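Local coordinates for LPS-assembly lipoprotein LptE (Acinetobacter baumannii, PDB 5TSE) that probably works with LptD to assemble lipopolysaccharide at the outer-membrane surface, and is thought to bind lipopolysaccharide itself, at residues A[18-23]-A[29-34]; A[76-81]-A[131-136]. One frame throughout, in Å; residues are numbered along the deposited sequence.

Contact 1 of 2, residues A[18-23]-A[29-34]; sequences LELPAK and TQLKVY
Lys32 carries its charge on NZ to Glu28 OE2, a salt bridge to the residue one turn earlier on the same helix, while the aliphatic part of its chain meets Leu18 near the end of strand 15-19. Leu18 CD1 lies 4.0 Å from Lys32 CG and 4.1 Å from Lys32 CE, so a single methyl rests along the lysine's methylenes. The two side chains cross at a slant. Lysine suits this margin of the helix because it offers hydrocarbon to the leucine and an ammonium group to the glutamate. Its chain is extended beyond CG, which holds NZ well away from the backbone.

Deeper in, Leu31 is the buried partner, with CB 4.4 Å from Leu18 CD1. One residue past the strand, Leu20 CD2 comes within 4.2 Å of Leu31 CD1, methyl against methyl. Leu18 and Leu20 both direct their CB toward the helix, whereas the side chain of the intervening Glu19 leaves the strand on the opposite side, touching Arg52. In Leu18, CG stands beside the backbone N (chi1 -51°), and the trans second torsion sends CD1 onward to the helix.

These elements are the strand and helix of a beta-alpha-beta unit, and Leu18 and Leu20 also touch Leu51 and Val53, respectively, of the adjoining strand 49-64. Between the two segments, cohesion is therefore apolar, with charge kept at the border and paired within the helix.

Contact 2 of 2, residues A[76-81]-A[131-136]; sequences VTFQIE and RQISAN. With FMT (formic acid), chain D.
Ile80 reaches Ile133 through a doubly bent side chain: both its torsions lie near -60° (chi2 -65°), which folds CD1 back instead of extending it, and that methyl sits 4.2 Å from Ile133 CD1. Ile133 answers with a straight chain. Its CB does not point directly at the strand, but the trans chi2 carries CD1 across to it. Ile133 CG1 also lies 4.4 Å from Phe78 CE2, an oblique approach to the ring. Branched and aromatic hydrocarbons fit here because all three residues are buried.

Strand alternation puts polar groups on the other side. Gln79 NE2 donates to Glu81 OE2 (3.1 Å, 147°), meeting the lone pair that faces away from the other carboxylate oxygen; OE2 lies 17° out of the glutamine amide plane and also forms a salt bridge with Arg52. Thr77 OG1 donates to O1 of a formic acid molecule at 2.6 Å, probably acquired from the crystallisation liquor.

Just beyond Ile133 the helix ends in a Schellman motif, with Asn136 at positive phi as C-prime. Through Ile133, the last turn of helix 110-134 packs on strand 68-81, while Leu51 of strand 49-64 touches both Phe78 and Ile133, and Phe78 further meets Leu94 of strand 92-101 and Ile129 of the helix.

How the contacts relate
From the N terminus, strand 15-19 runs into a short loop and helix 25-37, and contact 1 closes this local turn across five residues. The chain then adds strand 41-42 and the long strands 49-64 and 68-81. Contact 2 opens on the last of these and closes a much longer loop, through strand 92-101, when helix 110-134 returns to the sheet. The two loops follow in series, neither nested nor crossed. The centres of contact 1 and contact 2 lie about 13 Å apart, and the nearest atoms of contact 1 and contact 2 about 5 Å apart. Strand 49-64 lies between the two contacting strands and gives both contacts a common neighbour in Leu51; Tyr34 packs on Ala126, linking the two helices.

Contact 1 of 2, residues A[18-23]-A[29-34]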
loop_
_atom_site.group_PDB
_atom_site.type_symbol
_atom_site.label_atom_id
_atom_site.label_comp_id
_atom_site.label_asym_id
_atom_site.label_seq_id
_atom_site.Cartn_x
_atom_site.Cartn_y
_atom_site.Cartn_z
ATOM N N LEU A 18 -5.107 -2.344 -11.790
ATOM C CA LEU A 18 -5.269 -1.789 -10.444
ATOM C C LEU A 18 -6.606 -1.093 -10.265
ATOM O O LEU A 18 -6.984 -0.237 -11.074
ATOM C CB LEU A 18 -4.182 -0.748 -10.153
ATOM C CG LEU A 18 -2.719 -1.112 -10.401
ATOM C CD1 LEU A 18 -1.845 0.096 -10.124
ATOM C CD2 LEU A 18 -2.295 -2.288 -9.553
ATOM N N GLU A 19 -7.322 -1.475 -9.213
ATOM C CA GLU A 19 -8.552 -0.838 -8.868
ATOM C C GLU A 19 -8.260 -0.235 -7.503
ATOM O O GLU A 19 -8.047 -0.958 -6.530
ATOM C CB GLU A 19 -9.717 -1.806 -8.775
ATOM C CG GLU A 19 -11.012 -1.048 -8.492
ATOM C CD GLU A 19 -12.186 -1.940 -8.201
ATOM O OE1 GLU A 19 -12.076 -3.154 -8.417
ATOM O OE2 GLU A 19 -13.221 -1.408 -7.756
ATOM N N LEU A 20 -8.258 1.089 -7.444
ATOM C CA LEU A 20 -7.945 1.823 -6.244
ATOM C C LEU A 20 -9.009 2.848 -5.980
ATOM O O LEU A 20 -9.629 3.322 -6.920
ATOM C CB LEU A 20 -6.649 2.592 -6.464
ATOM C CG LEU A 20 -5.423 1.769 -6.873
ATOM C CD1 LEU A 20 -4.241 2.658 -7.227
ATOM C CD2 LEU A 20 -5.058 0.812 -5.761
ATOM N N PRO A 21 -9.233 3.198 -4.702
ATOM C CA PRO A 21 -10.193 4.261 -4.433
ATOM C C PRO A 21 -9.654 5.577 -4.983
ATOM O O PRO A 21 -8.489 5.666 -5.372
ATOM C CB PRO A 21 -10.269 4.334 -2.886
ATOM C CG PRO A 21 -9.506 3.158 -2.367
ATOM C CD PRO A 21 -8.651 2.620 -3.472
ATOM N N ALA A 22 -10.499 6.592 -4.989
ATOM C CA ALA A 22 -10.118 7.906 -5.472
ATOM C C ALA A 22 -9.095 8.533 -4.544
ATOM O O ALA A 22 -8.969 8.153 -3.371
ATOM C CB ALA A 22 -11.351 8.808 -5.594
ATOM N N LYS A 23 -8.348 9.482 -5.091
ATOM C CA LYS A 23 -7.335 10.203 -4.340
ATOM C C LYS A 23 -6.284 9.277 -3.717
ATOM O O LYS A 23 -6.024 9.313 -2.511
ATOM C CB LYS A 23 -8.004 11.134 -3.308
ATOM C CG LYS A 23 -8.901 12.155 -3.995
ATOM C CD LYS A 23 -9.504 13.193 -3.062
ATOM C CE LYS A 23 -10.274 14.215 -3.892
ATOM N NZ LYS A 23 -10.901 15.301 -3.092
ATOM N N THR A 29 1.025 5.462 -8.433
ATOM C CA THR A 29 2.305 5.678 -9.114
ATOM C C THR A 29 3.378 4.716 -8.595
ATOM O O THR A 29 3.998 3.999 -9.361
ATOM C CB THR A 29 2.789 7.128 -8.913
ATOM O OG1 THR A 29 1.801 8.036 -9.420
ATOM C CG2 THR A 29 4.142 7.365 -9.623
ATOM N N GLN A 30 3.548 4.688 -7.282
ATOM C CA GLN A 30 4.541 3.829 -6.650
ATOM C C GLN A 30 4.257 2.340 -6.864
ATOM O O GLN A 30 5.195 1.561 -7.050
ATOM C CB GLN A 30 4.680 4.169 -5.158
ATOM C CG GLN A 30 5.069 5.625 -4.917
ATOM C CD GLN A 30 6.417 5.986 -5.532
ATOM O OE1 GLN A 30 7.473 5.708 -4.959
ATOM N NE2 GLN A 30 6.383 6.648 -6.678
ATOM N N LEU A 31 2.989 1.934 -6.860
ATOM C CA LEU A 31 2.679 0.518 -7.100
ATOM C C LEU A 31 3.123 0.092 -8.465
ATOM O O LEU A 31 3.629 -1.014 -8.628
ATOM C CB LEU A 31 1.190 0.217 -6.989
ATOM C CG LEU A 31 0.605 0.172 -5.600
ATOM C CD1 LEU A 31 -0.914 0.039 -5.678
ATOM C CD2 LEU A 31 1.236 -0.965 -4.811
ATOM N N LYS A 32 2.931 0.971 -9.442
ATOM C CA LYS A 32 3.299 0.677 -10.821
ATOM C C LYS A 32 4.798 0.466 -11.000
ATOM O O LYS A 32 5.201 -0.539 -11.593
ATOM C CB LYS A 32 2.773 1.760 -11.774
ATOM C CG LYS A 32 1.268 1.700 -11.982
ATOM C CD LYS A 32 0.772 2.801 -12.908
ATOM C CE LYS A 32 -0.723 2.668 -13.157
ATOM N NZ LYS A 32 -1.261 3.775 -13.988
ATOM N N VAL A 33 5.620 1.381 -10.480
ATOM C CA VAL A 33 7.083 1.237 -10.626
ATOM C C VAL A 33 7.568 -0.082 -10.016
ATOM O O VAL A 33 8.289 -0.837 -10.668
ATOM C CB VAL A 33 7.897 2.444 -10.067
ATOM C CG1 VAL A 33 7.466 3.739 -10.749
ATOM C CG2 VAL A 33 7.765 2.593 -8.558
ATOM N N TYR A 34 7.114 -0.380 -8.800
ATOM C CA TYR A 34 7.522 -1.599 -8.095
ATOM C C TYR A 34 6.934 -2.888 -8.689
ATOM O O TYR A 34 7.641 -3.893 -8.784
ATOM C CB TYR A 34 7.246 -1.489 -6.577
ATOM C CG TYR A 34 7.971 -0.327 -5.933
ATOM C CD1 TYR A 34 9.352 -0.188 -6.072
ATOM C CD2 TYR A 34 7.306 0.597 -5.140
ATOM C CE1 TYR A 34 10.040 0.858 -5.485
ATOM C CE2 TYR A 34 7.988 1.653 -4.545
ATOM C CZ TYR A 34 9.361 1.776 -4.722
ATOM O OH TYR A 34 10.074 2.807 -4.135
#

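Contact 2 of 2, residues A[76-81]-A[131-136]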
loop_
_atom_site.group_PDB
_atom_site.type_symbol
_atom_site.label_atom_id
_atom_site.label_comp_id
_atom_site.label_asym_id
_atom_site.label_seq_id
_atom_site.Cartn_x
_atom_site.Cartn_y
_atom_site.Cartn_z
ATOM N N VAL A 76 -3.732 -0.334 4.369
ATOM C CA VAL A 76 -4.413 -0.781 3.137
ATOM C C VAL A 76 -4.859 -2.243 3.195
ATOM O O VAL A 76 -4.096 -3.118 3.599
ATOM C CB VAL A 76 -3.525 -0.578 1.873
ATOM C CG1 VAL A 76 -4.128 -1.265 0.654
ATOM C CG2 VAL A 76 -3.335 0.891 1.576
ATOM N N THR A 77 -6.106 -2.482 2.795
ATOM C CA THR A 77 -6.669 -3.827 2.704
ATOM C C THR A 77 -6.851 -4.081 1.214
ATOM O O THR A 77 -7.395 -3.247 0.491
ATOM C CB THR A 77 -7.997 -3.964 3.469
ATOM O OG1 THR A 77 -7.773 -3.701 4.868
ATOM C CG2 THR A 77 -8.582 -5.375 3.316
ATOM N N PHE A 78 -6.369 -5.215 0.739
ATOM C CA PHE A 78 -6.483 -5.539 -0.670
ATOM C C PHE A 78 -6.589 -7.039 -0.894
ATOM O O PHE A 78 -6.166 -7.841 -0.061
ATOM C CB PHE A 78 -5.266 -5.007 -1.416
ATOM C CG PHE A 78 -4.004 -5.762 -1.128
ATOM C CD1 PHE A 78 -3.227 -5.456 -0.013
ATOM C CD2 PHE A 78 -3.582 -6.785 -1.978
ATOM C CE1 PHE A 78 -2.062 -6.155 0.252
ATOM C CE2 PHE A 78 -2.412 -7.488 -1.718
ATOM C CZ PHE A 78 -1.652 -7.176 -0.601
ATOM N N GLN A 79 -7.132 -7.406 -2.046
ATOM C CA GLN A 79 -7.272 -8.801 -2.416
ATOM C C GLN A 79 -7.209 -8.896 -3.922
ATOM O O GLN A 79 -7.633 -7.977 -4.614
ATOM C CB GLN A 79 -8.603 -9.358 -1.908
ATOM C CG GLN A 79 -9.841 -8.788 -2.582
ATOM C CD GLN A 79 -11.147 -9.205 -1.915
ATOM O OE1 GLN A 79 -11.154 -9.856 -0.869
ATOM N NE2 GLN A 79 -12.264 -8.817 -2.524
ATOM N N ILE A 80 -6.664 -9.992 -4.431
ATOM C CA ILE A 80 -6.621 -10.193 -5.868
ATOM C C ILE A 80 -7.969 -10.768 -6.319
ATOM O O ILE A 80 -8.550 -11.630 -5.657
ATOM C CB ILE A 80 -5.528 -11.182 -6.303
ATOM C CG1 ILE A 80 -4.152 -10.762 -5.787
ATOM C CG2 ILE A 80 -5.499 -11.295 -7.825
ATOM C CD1 ILE A 80 -3.635 -9.466 -6.355
ATOM N N GLU A 81 -8.451 -10.272 -7.449
ATOM C CA GLU A 81 -9.681 -10.745 -8.058
ATOM C C GLU A 81 -9.389 -10.940 -9.523
ATOM O O GLU A 81 -8.442 -10.354 -10.048
ATOM C CB GLU A 81 -10.799 -9.707 -7.951
ATOM C CG GLU A 81 -11.263 -9.372 -6.544
ATOM C CD GLU A 81 -12.391 -8.360 -6.534
ATOM O OE1 GLU A 81 -12.779 -7.866 -7.619
ATOM O OE2 GLU A 81 -12.893 -8.047 -5.439
ATOM N N ARG A 131 5.569 -6.872 -2.505
ATOM C CA ARG A 131 6.281 -8.019 -1.941
ATOM C C ARG A 131 5.322 -9.202 -1.826
ATOM O O ARG A 131 5.580 -10.269 -2.383
ATOM C CB ARG A 131 6.824 -7.690 -0.534
ATOM C CG ARG A 131 7.821 -8.692 0.060
ATOM C CD ARG A 131 9.240 -8.552 -0.508
ATOM N NE ARG A 131 9.897 -7.287 -0.119
ATOM C CZ ARG A 131 9.935 -6.151 -0.840
ATOM N NH1 ARG A 131 9.358 -6.058 -2.047
ATOM N NH2 ARG A 131 10.567 -5.080 -0.345
ATOM N N GLN A 132 4.205 -9.001 -1.127
ATOM C CA GLN A 132 3.249 -10.092 -0.912
ATOM C C GLN A 132 2.632 -10.686 -2.169
ATOM O O GLN A 132 2.212 -11.841 -2.148
ATOM C CB GLN A 132 2.164 -9.723 0.100
ATOM C CG GLN A 132 2.720 -9.554 1.511
ATOM C CD GLN A 132 1.670 -9.724 2.590
ATOM O OE1 GLN A 132 0.573 -10.218 2.337
ATOM N NE2 GLN A 132 2.022 -9.365 3.809
ATOM N N ILE A 133 2.582 -9.911 -3.247
ATOM C CA ILE A 133 2.069 -10.411 -4.525
ATOM C C ILE A 133 3.158 -11.268 -5.177
ATOM O O ILE A 133 2.940 -12.438 -5.466
ATOM C CB ILE A 133 1.647 -9.248 -5.451
ATOM C CG1 ILE A 133 0.372 -8.604 -4.903
ATOM C CG2 ILE A 133 1.392 -9.719 -6.875
ATOM C CD1 ILE A 133 -0.030 -7.343 -5.621
ATOM N N SER A 134 4.329 -10.667 -5.372
ATOM C CA SER A 134 5.486 -11.332 -5.991
ATOM C C SER A 134 5.951 -12.580 -5.234
ATOM O O SER A 134 6.443 -13.523 -5.844
ATOM C CB SER A 134 6.650 -10.344 -6.100
ATOM O OG SER A 134 7.016 -9.853 -4.817
ATOM N N ALA A 135 5.785 -12.565 -3.911
ATOM C CA ALA A 135 6.167 -13.683 -3.035
ATOM C C ALA A 135 4.999 -14.639 -2.723
ATOM O O ALA A 135 5.147 -15.515 -1.877
ATOM C CB ALA A 135 6.768 -13.148 -1.735
ATOM N N ASN A 136 3.852 -14.462 -3.388
ATOM C CA ASN A 136 2.677 -15.332 -3.201
ATOM C C ASN A 136 2.408 -15.611 -1.724
ATOM O O ASN A 136 2.318 -16.773 -1.307
ATOM C CB ASN A 136 2.879 -16.657 -3.962
ATOM C CG ASN A 136 1.704 -17.615 -3.814
ATOM O OD1 ASN A 136 0.554 -17.201 -3.704
ATOM N ND2 ASN A 136 1.997 -18.910 -3.808
HETATM C C FMT D . -8.446 -0.251 6.395
HETATM O O1 FMT D . -8.293 -1.386 5.980
HETATM O O2 FMT D . -7.766 0.734 5.819
#